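PDB 4HVL: membrane-anchored mycosin mycp1 from Mycobacterium thermoresistibile, which acts as a subtilisin-family serine protease and is an essential component of the type VII (ESX-1) secretion system. Local coordinates for residues A[160-165]-A[177-182]; A[168-173]-A[201-206]; A[208-213]-A[336-341]; A[323-326]-A[331-334]. One frame throughout, in Å; residues are numbered along the deposited sequence.

Interaction 1: A[160-165]-A[177-182]; sequences RSLARA and INISEA. With ZN (zinc ion), chain B.
The carboxylate of Glu181 is the flat group of this contact, turned to a zinc ion through OE1, while Leu162 touches the methylene below it, Leu162 CD2 resting 4.0 Å from Glu181 CG. Glu181 OE1 binds the zinc at 2.0 Å, whereas the second oxygen, Glu181 OE2, stands 4.1 Å from the same ion, so the ligation is monodentate. A bend in the Glu181 chain (chi2 62°) folds the acid back, leaving the metal 3.5 Å from Glu181 CG. One side chain thus serves two purposes, its methylenes leaning on the leucine while its end grips the ion.

Leu162 divides its two methyls between two neighbours. With CG anti to the backbone N (chi1 -179°), the residue reaches from helix 154-171 toward strand 176-179; CD2 goes to the glutamate, and Leu162 CD1 lies 4.2 Å from Ile179 CG2. This is a thin, purely apolar junction, buried between helix and sheet and extended by packing of Leu162 on Ile69 and His133. His133 and Thr134 are also ligands of the zinc; Leu162 therefore packs on two of the zinc ligands, Glu181 and His133. Beside the glutamate, Ser180 OG hydrogen-bonds to Asp70, a predicted member of the charge relay system.

The arrangement is that of a helix packed on the parallel sheet of a subtilisin-like alpha/beta fold, in which helix 154-171 forms the beta-alpha-beta crossover from strand 127-132 to strand 176-179 and a zinc site sits just beyond the strand's C-terminal end.

Interaction 2: A[168-173]-A[201-206]; sequences HAANLG and NYAVHV. With ZN (zinc ion), chain C; ZN (zinc ion), chain E.
Tyr202 and Asn171 meet at about a right angle, the amide plane turned 73° from the phenol ring. Asn171 OD1 lies at the ring's edge, in its plane, and Tyr202 OH donates to it at 2.7 Å, on a lone pair in the carbonyl plane. A water closes a small polar circuit by accepting from Asn171 ND2 and donating to Tyr202 OH. The amide's other end is held by Asp15, which shares a zinc ion with His168.

Beneath this polar bridge the packing is between small groups. Ala170 CB approaches the tyrosine obliquely, 4.0 Å from Tyr202 CE2, and also meets Ala203 CB at 4.1 Å; two alanines let the backbones come to 5.2 Å between the CA atoms of Ala170 and Ala203. With chi1 at 173° the tyrosine ring swings away from its own backbone N and across to the other helix. On the far flank His205 ND1 donates to Asn201 OD1, leaving His205 NE2 to bind another zinc at 2.1 Å.

Helix 154-171, finished by a Schellman motif at Gly173, and helix 194-206 thus lie side by side on one face of the sheet, with Ala169 and Ala203 both resting on Ile177 of strand 176-179 and Ala203 also on Val211 of strand 210-214.

Interaction 3: A[208-213]-A[336-341]; sequences NAVVIA and QVINRI
Val210 faces Val337 and Ile338 in a strand-on-helix packing layer of the subtilisin-like fold, with helix 334-343 laid against the central parallel sheet. The axes of strand 210-213 and helix 336-341 come within 9.3 Å of each other, their directions 46° apart.

The contact across the interface is apolar throughout. Val210 parts its methyls between two helix residues: CG2 abuts the branch point of Val337, 3.9 Å from Val337 CB, while CG1 turns to Ile338. Ile212, two residues on along the strand, slides past Ile338 in the opposite direction, bringing their CD1 atoms to 4.1 Å. Leu256 of the adjacent strand 256-261 touches both of these isoleucines and so continues the hydrophobic layer.

Polar links lie around this core. Backbone hydrogen bonds join Val210 to Gln175 and Ile177, and Ile212 also to Ile177, fixing the strand in the sheet; on the other side of the contact Arg340 is tied to the backbone of Ala366 and Trp369.

Strain, if real, is local. Ile338 has an unusual first torsion (chi1 -92°), and Val210 CG1 to Ile338 CD1 is modelled at 3.2 Å, so the exact placing of that terminal methyl is doubtful.

Interaction 4: A[323-326]-A[331-334]; sequences ALIR and DLTP
Arg326 and Leu332 come closest in the backbone, 6.8 Å between their CA atoms: Arg326 lies in the last turn of helix 311-328, and beyond it the chain turns back through Leu332 into the next helix.

The arginine carries the polar part of the contact. Arg326 NH2 donates to Leu332 O at 3.2 Å, a bond somewhat bent at the hydrogen (141°) though the donor lies in the carbonyl plane; seen from the guanidinium, the oxygen is tilted out of the plane. A water, at the guanidinium edge and in its plane, accepts from Arg326 NE at 2.9 Å and donates to Leu332 O, so this carbonyl is gripped twice, once directly and once through solvent. The chain's bend at chi3 (81°) swings the guanidinium round to the turn, with Pro334 N over one of its faces and Pro334 CD 4.0 Å from Arg326 NH2. Farther on, Arg326 NH1 hydrogen-bonds to the backbone oxygens of Asn208 and Gln175, so that one cation gathers carbonyls from three separate parts of the chain.

Leu332 supplies the apolar half: its side chain points toward the helix and crosses that of Ile325, with Leu332 CD1 4.0 Å from Ile325 CG2. Val337 packs on Ile325, Arg326 and Leu332 alike.

Thr333 faces the other way and takes the N-cap position of helix 334-343; its hydroxyl caps a backbone N of the first turn while Gln336 OE1 accepts from Thr333 N, consistent with a capping box. The whole is a short loop joining helix 311-328 to helix 334-343, ended by an N-cap, on the flank of the subtilisin-like fold.

From the N terminus, interaction 1 opens on helix 154-171 and closes on strand 176-179, but interaction 2 starts on the same helix before that closure and ends on helix 194-206, so the two cross; they touch where Ile177 of interaction 1 packs on Ala169 and Ala203 of interaction 2. Interaction 3 begins next, on strand 210-214, the neighbour of strand 176-179 in the sheet, and spans more than 120 residues before closing on helix 334-343. Within that long excursion interaction 4 shuts a short turn, and the two contacts touch. Interactions 1 and 3 each tie a helix to the sheet, interaction 2 joins two helices, and interaction 4 joins helix 311-328 to the loop before helix 334-343.

Interaction 1: A[160-165]-A[177-182]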
loop_
_atom_site.group_PDB
_atom_site.type_symbol
_atom_site.label_atom_id
_atom_site.label_comp_id
_atom_site.label_asym_id
_atom_site.label_seq_id
_atom_site.Cartn_x
_atom_site.Cartn_y
_atom_site.Cartn_z
ATOM N N ARG A 160 -12.368 5.269 -9.776
ATOM C CA ARG A 160 -13.615 5.740 -9.200
ATOM C C ARG A 160 -13.998 4.953 -7.931
ATOM O O ARG A 160 -14.384 5.559 -6.922
ATOM C CB ARG A 160 -14.729 5.752 -10.249
ATOM C CG ARG A 160 -14.593 6.895 -11.258
ATOM C CD ARG A 160 -15.866 7.050 -12.068
ATOM N NE ARG A 160 -16.049 5.879 -12.900
ATOM C CZ ARG A 160 -15.540 5.735 -14.124
ATOM N NH1 ARG A 160 -14.826 6.702 -14.673
ATOM N NH2 ARG A 160 -15.758 4.615 -14.812
ATOM N N SER A 161 -13.897 3.621 -7.955
ATOM C CA SER A 161 -14.205 2.817 -6.731
ATOM C C SER A 161 -13.188 3.046 -5.586
ATOM O O SER A 161 -13.534 3.007 -4.394
ATOM C CB SER A 161 -14.332 1.328 -7.064
ATOM O OG SER A 161 -13.086 0.757 -7.370
ATOM N N LEU A 162 -11.941 3.295 -5.957
ATOM C CA LEU A 162 -10.921 3.637 -4.998
ATOM C C LEU A 162 -11.230 4.941 -4.261
ATOM O O LEU A 162 -11.040 5.033 -3.051
ATOM C CB LEU A 162 -9.566 3.786 -5.696
ATOM C CG LEU A 162 -8.458 4.123 -4.711
ATOM C CD1 LEU A 162 -8.234 2.958 -3.753
ATOM C CD2 LEU A 162 -7.185 4.493 -5.452
ATOM N N ALA A 163 -11.680 5.958 -4.995
ATOM C CA ALA A 163 -11.980 7.229 -4.376
ATOM C C ALA A 163 -13.040 7.029 -3.301
ATOM O O ALA A 163 -12.897 7.530 -2.200
ATOM C CB ALA A 163 -12.440 8.243 -5.404
ATOM N N ARG A 164 -14.083 6.265 -3.603
ATOM C CA ARG A 164 -15.111 5.977 -2.597
ATOM C C ARG A 164 -14.557 5.156 -1.417
ATOM O O ARG A 164 -14.953 5.350 -0.255
ATOM C CB ARG A 164 -16.307 5.249 -3.225
ATOM C CG ARG A 164 -17.112 6.103 -4.194
ATOM C CD ARG A 164 -18.391 5.420 -4.678
ATOM N NE ARG A 164 -18.137 4.467 -5.768
ATOM C CZ ARG A 164 -18.073 3.136 -5.655
ATOM N NH1 ARG A 164 -18.226 2.518 -4.493
ATOM N NH2 ARG A 164 -17.827 2.406 -6.739
ATOM N N ALA A 165 -13.664 4.215 -1.711
ATOM C CA ALA A 165 -13.086 3.393 -0.664
ATOM C C ALA A 165 -12.261 4.226 0.322
ATOM O O ALA A 165 -12.221 3.913 1.522
ATOM C CB ALA A 165 -12.228 2.269 -1.265
ATOM N N ILE A 177 -4.320 4.758 6.886
ATOM C CA ILE A 177 -4.924 4.081 5.748
ATOM C C ILE A 177 -3.825 3.595 4.799
ATOM O O ILE A 177 -3.115 4.400 4.158
ATOM C CB ILE A 177 -5.882 5.014 4.970
ATOM C CG1 ILE A 177 -6.977 5.539 5.908
ATOM C CG2 ILE A 177 -6.519 4.266 3.806
ATOM C CD1 ILE A 177 -7.902 6.559 5.298
ATOM N N ASN A 178 -3.695 2.283 4.688
ATOM C CA ASN A 178 -2.715 1.658 3.802
ATOM C C ASN A 178 -3.373 1.347 2.474
ATOM O O ASN A 178 -4.313 0.539 2.419
ATOM C CB ASN A 178 -2.209 0.355 4.429
ATOM C CG ASN A 178 -1.126 -0.321 3.612
ATOM O OD1 ASN A 178 0.066 -0.034 3.741
ATOM N ND2 ASN A 178 -1.530 -1.253 2.805
ATOM N N ILE A 179 -2.883 1.978 1.408
ATOM C CA ILE A 179 -3.433 1.767 0.076
ATOM C C ILE A 179 -2.437 0.960 -0.755
ATOM O O ILE A 179 -1.373 1.452 -1.122
ATOM C CB ILE A 179 -3.738 3.111 -0.638
ATOM C CG1 ILE A 179 -4.635 3.982 0.248
ATOM C CG2 ILE A 179 -4.389 2.840 -1.997
ATOM C CD1 ILE A 179 -5.161 5.267 -0.388
ATOM N N SER A 180 -2.788 -0.290 -1.015
ATOM C CA SER A 180 -1.965 -1.171 -1.804
ATOM C C SER A 180 -2.197 -0.913 -3.296
ATOM O O SER A 180 -1.370 -1.279 -4.109
ATOM C CB SER A 180 -2.243 -2.650 -1.478
ATOM O OG SER A 180 -2.088 -2.934 -0.094
ATOM N N GLU A 181 -3.324 -0.289 -3.653
ATOM C CA GLU A 181 -3.656 -0.047 -5.075
ATOM C C GLU A 181 -2.628 0.903 -5.676
ATOM O O GLU A 181 -2.293 1.930 -5.074
ATOM C CB GLU A 181 -5.068 0.562 -5.197
ATOM C CG GLU A 181 -5.495 1.017 -6.587
ATOM C CD GLU A 181 -5.538 -0.114 -7.594
ATOM O OE1 GLU A 181 -5.936 -1.236 -7.249
ATOM O OE2 GLU A 181 -5.158 0.126 -8.757
ATOM N N ALA A 182 -2.114 0.556 -6.850
ATOM C CA ALA A 182 -1.257 1.467 -7.591
ATOM C C ALA A 182 -1.656 1.365 -9.043
ATOM O O ALA A 182 -1.146 0.522 -9.774
ATOM C CB ALA A 182 0.210 1.124 -7.392
HETATM ZN ZN ZN B . -7.132 -2.021 -5.831
#

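Interaction 2: A[168-173]-A[201-206]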
loop_
_atom_site.group_PDB
_atom_site.type_symbol
_atom_site.label_atom_id
_atom_site.label_comp_id
_atom_site.label_asym_id
_atom_site.label_seq_id
_atom_site.Cartn_x
_atom_site.Cartn_y
_atom_site.Cartn_z
ATOM N N HIS A 168 -14.854 6.073 2.469
ATOM C CA HIS A 168 -15.388 5.093 3.390
ATOM C C HIS A 168 -14.366 4.696 4.492
ATOM O O HIS A 168 -14.715 4.651 5.675
ATOM C CB HIS A 168 -15.879 3.891 2.604
ATOM C CG HIS A 168 -16.398 2.768 3.442
ATOM N ND1 HIS A 168 -17.616 2.807 4.075
ATOM C CD2 HIS A 168 -15.877 1.548 3.710
ATOM C CE1 HIS A 168 -17.823 1.665 4.714
ATOM N NE2 HIS A 168 -16.779 0.882 4.505
ATOM N N ALA A 169 -13.106 4.449 4.107
ATOM C CA ALA A 169 -12.060 4.121 5.080
ATOM C C ALA A 169 -11.942 5.192 6.152
ATOM O O ALA A 169 -11.824 4.895 7.347
ATOM C CB ALA A 169 -10.724 3.904 4.385
ATOM N N ALA A 170 -11.926 6.443 5.712
ATOM C CA ALA A 170 -11.836 7.598 6.617
ATOM C C ALA A 170 -13.031 7.640 7.562
ATOM O O ALA A 170 -12.869 7.841 8.773
ATOM C CB ALA A 170 -11.761 8.876 5.812
ATOM N N ASN A 171 -14.227 7.417 7.003
ATOM C CA ASN A 171 -15.463 7.377 7.795
ATOM C C ASN A 171 -15.516 6.271 8.854
ATOM O O ASN A 171 -16.208 6.407 9.870
ATOM C CB ASN A 171 -16.694 7.313 6.876
ATOM C CG ASN A 171 -16.937 8.635 6.134
ATOM O OD1 ASN A 171 -16.334 9.654 6.453
ATOM N ND2 ASN A 171 -17.840 8.619 5.149
ATOM N N LEU A 172 -14.795 5.179 8.596
ATOM C CA LEU A 172 -14.650 4.072 9.558
ATOM C C LEU A 172 -13.828 4.463 10.778
ATOM O O LEU A 172 -13.872 3.767 11.776
ATOM C CB LEU A 172 -14.013 2.847 8.882
ATOM C CG LEU A 172 -14.941 2.165 7.858
ATOM C CD1 LEU A 172 -14.185 1.156 7.008
ATOM C CD2 LEU A 172 -16.130 1.501 8.562
ATOM N N GLY A 173 -13.083 5.562 10.705
ATOM C CA GLY A 173 -12.332 6.070 11.865
ATOM C C GLY A 173 -10.885 5.587 11.938
ATOM O O GLY A 173 -10.267 5.617 12.993
ATOM N N ASN A 201 -7.507 14.031 0.183
ATOM C CA ASN A 201 -7.569 15.285 0.950
ATOM C C ASN A 201 -8.505 15.210 2.150
ATOM O O ASN A 201 -8.159 15.690 3.223
ATOM C CB ASN A 201 -7.983 16.438 0.041
ATOM C CG ASN A 201 -7.952 17.790 0.747
ATOM O OD1 ASN A 201 -6.907 18.259 1.157
ATOM N ND2 ASN A 201 -9.110 18.419 0.871
ATOM N N TYR A 202 -9.695 14.643 1.948
ATOM C CA TYR A 202 -10.695 14.460 3.008
ATOM C C TYR A 202 -10.144 13.557 4.118
ATOM O O TYR A 202 -10.243 13.894 5.302
ATOM C CB TYR A 202 -11.938 13.869 2.351
ATOM C CG TYR A 202 -13.116 13.412 3.198
ATOM C CD1 TYR A 202 -14.173 14.262 3.467
ATOM C CD2 TYR A 202 -13.202 12.096 3.630
ATOM C CE1 TYR A 202 -15.270 13.824 4.180
ATOM C CE2 TYR A 202 -14.281 11.643 4.342
ATOM C CZ TYR A 202 -15.320 12.506 4.611
ATOM O OH TYR A 202 -16.384 12.050 5.321
ATOM N N ALA A 203 -9.540 12.433 3.744
ATOM C CA ALA A 203 -8.949 11.531 4.732
ATOM C C ALA A 203 -7.887 12.221 5.577
ATOM O O ALA A 203 -7.868 12.092 6.806
ATOM C CB ALA A 203 -8.357 10.289 4.065
ATOM N N VAL A 204 -7.033 12.992 4.920
ATOM C CA VAL A 204 -5.863 13.581 5.579
ATOM C C VAL A 204 -6.200 14.870 6.317
ATOM O O VAL A 204 -5.734 15.065 7.440
ATOM C CB VAL A 204 -4.747 13.841 4.549
ATOM C CG1 VAL A 204 -3.785 14.879 5.031
ATOM C CG2 VAL A 204 -4.039 12.537 4.219
ATOM N N HIS A 205 -6.997 15.742 5.705
ATOM C CA HIS A 205 -7.261 17.059 6.282
ATOM C C HIS A 205 -8.568 17.143 7.069
ATOM O O HIS A 205 -8.679 17.984 7.951
ATOM C CB HIS A 205 -7.191 18.159 5.220
ATOM C CG HIS A 205 -5.809 18.413 4.735
ATOM N ND1 HIS A 205 -5.483 18.509 3.399
ATOM C CD2 HIS A 205 -4.642 18.515 5.413
ATOM C CE1 HIS A 205 -4.180 18.688 3.278
ATOM N NE2 HIS A 205 -3.654 18.693 4.486
ATOM N N VAL A 206 -9.531 16.273 6.786
ATOM C CA VAL A 206 -10.835 16.344 7.472
ATOM C C VAL A 206 -11.000 15.279 8.563
ATOM O O VAL A 206 -11.633 15.535 9.593
ATOM C CB VAL A 206 -11.983 16.275 6.460
ATOM C CG1 VAL A 206 -13.329 16.361 7.146
ATOM C CG2 VAL A 206 -11.821 17.389 5.431
HETATM ZN ZN ZN C . -19.138 4.293 4.268
HETATM ZN ZN ZN E . -1.579 18.825 4.866
HETATM O O HOH W 1 -18.807 11.029 3.480
HETATM O O HOH W 2 -1.219 19.623 6.917
HETATM O O HOH W 3 -0.914 19.788 2.924
#

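Interaction 3: A[208-213]-A[336-341]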
loop_
_atom_site.group_PDB
_atom_site.type_symbol
_atom_site.label_atom_id
_atom_site.label_comp_id
_atom_site.label_asym_id
_atom_site.label_seq_id
_atom_site.Cartn_x
_atom_site.Cartn_y
_atom_site.Cartn_z
ATOM N N ASN A 208 -8.229 13.349 9.864
ATOM C CA ASN A 208 -7.023 13.126 10.688
ATOM C C ASN A 208 -6.322 11.775 10.447
ATOM O O ASN A 208 -5.815 11.151 11.396
ATOM C CB ASN A 208 -7.378 13.286 12.191
ATOM C CG ASN A 208 -6.169 13.137 13.111
ATOM O OD1 ASN A 208 -5.127 13.746 12.872
ATOM N ND2 ASN A 208 -6.305 12.313 14.181
ATOM N N ALA A 209 -6.299 11.318 9.196
ATOM C CA ALA A 209 -5.699 10.029 8.869
ATOM C C ALA A 209 -4.428 10.180 8.069
ATOM O O ALA A 209 -4.301 11.048 7.205
ATOM C CB ALA A 209 -6.678 9.141 8.114
ATOM N N VAL A 210 -3.481 9.317 8.378
ATOM C CA VAL A 210 -2.235 9.239 7.638
ATOM C C VAL A 210 -2.528 8.309 6.489
ATOM O O VAL A 210 -3.062 7.233 6.735
ATOM C CB VAL A 210 -1.130 8.606 8.485
ATOM C CG1 VAL A 210 0.032 8.143 7.597
ATOM C CG2 VAL A 210 -0.664 9.589 9.543
ATOM N N VAL A 211 -2.206 8.711 5.260
ATOM C CA VAL A 211 -2.412 7.839 4.103
ATOM C C VAL A 211 -1.089 7.402 3.510
ATOM O O VAL A 211 -0.287 8.223 3.157
ATOM C CB VAL A 211 -3.267 8.510 2.999
ATOM C CG1 VAL A 211 -3.528 7.517 1.881
ATOM C CG2 VAL A 211 -4.598 8.980 3.576
ATOM N N ILE A 212 -0.894 6.098 3.381
ATOM C CA ILE A 212 0.328 5.516 2.823
ATOM C C ILE A 212 -0.047 4.790 1.523
ATOM O O ILE A 212 -1.031 4.056 1.484
ATOM C CB ILE A 212 0.961 4.507 3.787
ATOM C CG1 ILE A 212 1.201 5.101 5.182
ATOM C CG2 ILE A 212 2.252 3.969 3.215
ATOM C CD1 ILE A 212 2.096 6.334 5.263
ATOM N N ALA A 213 0.728 5.004 0.462
ATOM C CA ALA A 213 0.455 4.359 -0.821
ATOM C C ALA A 213 1.658 3.567 -1.344
ATOM O O ALA A 213 2.808 3.992 -1.207
ATOM C CB ALA A 213 0.042 5.390 -1.866
ATOM N N GLN A 336 3.004 15.653 10.273
ATOM C CA GLN A 336 4.146 15.477 11.157
ATOM C C GLN A 336 4.538 13.998 11.254
ATOM O O GLN A 336 5.719 13.684 11.378
ATOM C CB GLN A 336 3.845 16.042 12.546
ATOM C CG GLN A 336 3.737 17.563 12.595
ATOM C CD GLN A 336 3.169 18.054 13.919
ATOM O OE1 GLN A 336 2.184 17.511 14.444
ATOM N NE2 GLN A 336 3.793 19.062 14.470
ATOM N N VAL A 337 3.568 13.084 11.177
ATOM C CA VAL A 337 3.904 11.658 11.212
ATOM C C VAL A 337 4.781 11.303 10.021
ATOM O O VAL A 337 5.871 10.762 10.165
ATOM C CB VAL A 337 2.651 10.754 11.236
ATOM C CG1 VAL A 337 3.044 9.280 11.139
ATOM C CG2 VAL A 337 1.848 10.978 12.518
ATOM N N ILE A 338 4.290 11.641 8.848
ATOM C CA ILE A 338 4.973 11.401 7.594
ATOM C C ILE A 338 6.336 12.047 7.572
ATOM O O ILE A 338 7.294 11.436 7.112
ATOM C CB ILE A 338 4.136 11.972 6.415
ATOM C CG1 ILE A 338 3.224 10.907 5.853
ATOM C CG2 ILE A 338 4.998 12.437 5.245
ATOM C CD1 ILE A 338 2.449 10.145 6.866
ATOM N N ASN A 339 6.411 13.299 8.011
ATOM C CA ASN A 339 7.674 14.035 7.948
ATOM C C ASN A 339 8.713 13.397 8.870
ATOM O O ASN A 339 9.901 13.370 8.552
ATOM C CB ASN A 339 7.475 15.522 8.272
ATOM C CG ASN A 339 6.819 16.301 7.132
ATOM O OD1 ASN A 339 6.830 15.891 5.965
ATOM N ND2 ASN A 339 6.245 17.425 7.471
ATOM N N ARG A 340 8.239 12.836 9.980
ATOM C CA ARG A 340 9.090 12.129 10.910
ATOM C C ARG A 340 9.641 10.848 10.263
ATOM O O ARG A 340 10.831 10.526 10.412
ATOM C CB ARG A 340 8.306 11.801 12.178
ATOM C CG ARG A 340 9.109 11.104 13.265
ATOM C CD ARG A 340 10.296 11.978 13.677
ATOM N NE ARG A 340 11.085 11.343 14.715
ATOM C CZ ARG A 340 12.188 11.860 15.253
ATOM N NH1 ARG A 340 12.637 13.044 14.852
ATOM N NH2 ARG A 340 12.845 11.187 16.199
ATOM N N ILE A 341 8.770 10.120 9.556
ATOM C CA ILE A 341 9.188 8.912 8.857
ATOM C C ILE A 341 10.275 9.241 7.835
ATOM O O ILE A 341 11.311 8.566 7.816
ATOM C CB ILE A 341 8.013 8.178 8.200
ATOM C CG1 ILE A 341 7.075 7.617 9.277
ATOM C CG2 ILE A 341 8.506 7.063 7.279
ATOM C CD1 ILE A 341 5.717 7.194 8.763
#

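Interaction 4: A[323-326]-A[331-334]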
loop_
_atom_site.group_PDB
_atom_site.type_symbol
_atom_site.label_atom_id
_atom_site.label_comp_id
_atom_site.label_asym_id
_atom_site.label_seq_id
_atom_site.Cartn_x
_atom_site.Cartn_y
_atom_site.Cartn_z
ATOM N N ALA A 323 1.565 3.681 12.522
ATOM C CA ALA A 323 0.777 3.249 13.670
ATOM C C ALA A 323 1.580 3.287 14.977
ATOM O O ALA A 323 1.085 3.696 16.025
ATOM C CB ALA A 323 0.235 1.847 13.425
ATOM N N LEU A 324 2.814 2.817 14.927
ATOM C CA LEU A 324 3.686 2.873 16.091
ATOM C C LEU A 324 3.906 4.339 16.528
ATOM O O LEU A 324 3.843 4.659 17.719
ATOM C CB LEU A 324 5.041 2.229 15.757
ATOM C CG LEU A 324 5.083 0.735 15.436
ATOM C CD1 LEU A 324 6.523 0.253 15.346
ATOM C CD2 LEU A 324 4.339 -0.045 16.501
ATOM N N ILE A 325 4.172 5.208 15.546
ATOM C CA ILE A 325 4.411 6.627 15.776
ATOM C C ILE A 325 3.201 7.305 16.420
ATOM O O ILE A 325 3.352 8.018 17.433
ATOM C CB ILE A 325 4.850 7.350 14.479
ATOM C CG1 ILE A 325 6.295 6.951 14.116
ATOM C CG2 ILE A 325 4.792 8.856 14.650
ATOM C CD1 ILE A 325 6.700 7.214 12.673
ATOM N N ARG A 326 2.012 7.039 15.888
ATOM C CA ARG A 326 0.805 7.700 16.360
ATOM C C ARG A 326 0.453 7.237 17.777
ATOM O O ARG A 326 -0.050 8.044 18.582
ATOM C CB ARG A 326 -0.364 7.502 15.395
ATOM C CG ARG A 326 -0.104 8.049 14.000
ATOM C CD ARG A 326 -1.402 8.479 13.317
ATOM N NE ARG A 326 -1.809 9.807 13.766
ATOM C CZ ARG A 326 -2.807 10.510 13.231
ATOM N NH1 ARG A 326 -3.538 9.993 12.232
ATOM N NH2 ARG A 326 -3.086 11.736 13.698
ATOM N N ASP A 331 -0.217 13.303 19.693
ATOM C CA ASP A 331 -0.442 14.703 19.338
ATOM C C ASP A 331 -0.013 15.035 17.912
ATOM O O ASP A 331 -0.346 16.103 17.427
ATOM C CB ASP A 331 0.247 15.682 20.312
ATOM C CG ASP A 331 1.752 15.477 20.409
ATOM O OD1 ASP A 331 2.262 14.374 20.107
ATOM O OD2 ASP A 331 2.448 16.413 20.843
ATOM N N LEU A 332 0.723 14.142 17.247
ATOM C CA LEU A 332 1.229 14.447 15.906
ATOM C C LEU A 332 0.122 14.465 14.860
ATOM O O LEU A 332 -0.740 13.594 14.845
ATOM C CB LEU A 332 2.328 13.469 15.495
ATOM C CG LEU A 332 3.621 13.552 16.315
ATOM C CD1 LEU A 332 4.670 12.734 15.610
ATOM C CD2 LEU A 332 4.138 14.982 16.527
ATOM N N THR A 333 0.143 15.473 13.998
ATOM C CA THR A 333 -0.759 15.518 12.835
ATOM C C THR A 333 -0.267 14.498 11.795
ATOM O O THR A 333 0.852 14.010 11.878
ATOM C CB THR A 333 -0.791 16.913 12.189
ATOM O OG1 THR A 333 0.504 17.231 11.671
ATOM C CG2 THR A 333 -1.189 17.975 13.193
ATOM N N PRO A 334 -1.096 14.176 10.809
ATOM C CA PRO A 334 -0.600 13.277 9.767
ATOM C C PRO A 334 0.628 13.834 9.020
ATOM O O PRO A 334 1.542 13.073 8.694
ATOM C CB PRO A 334 -1.802 13.140 8.841
ATOM C CG PRO A 334 -2.967 13.378 9.733
ATOM C CD PRO A 334 -2.555 14.396 10.713
HETATM O O HOH W 4 -0.352 11.074 15.924
#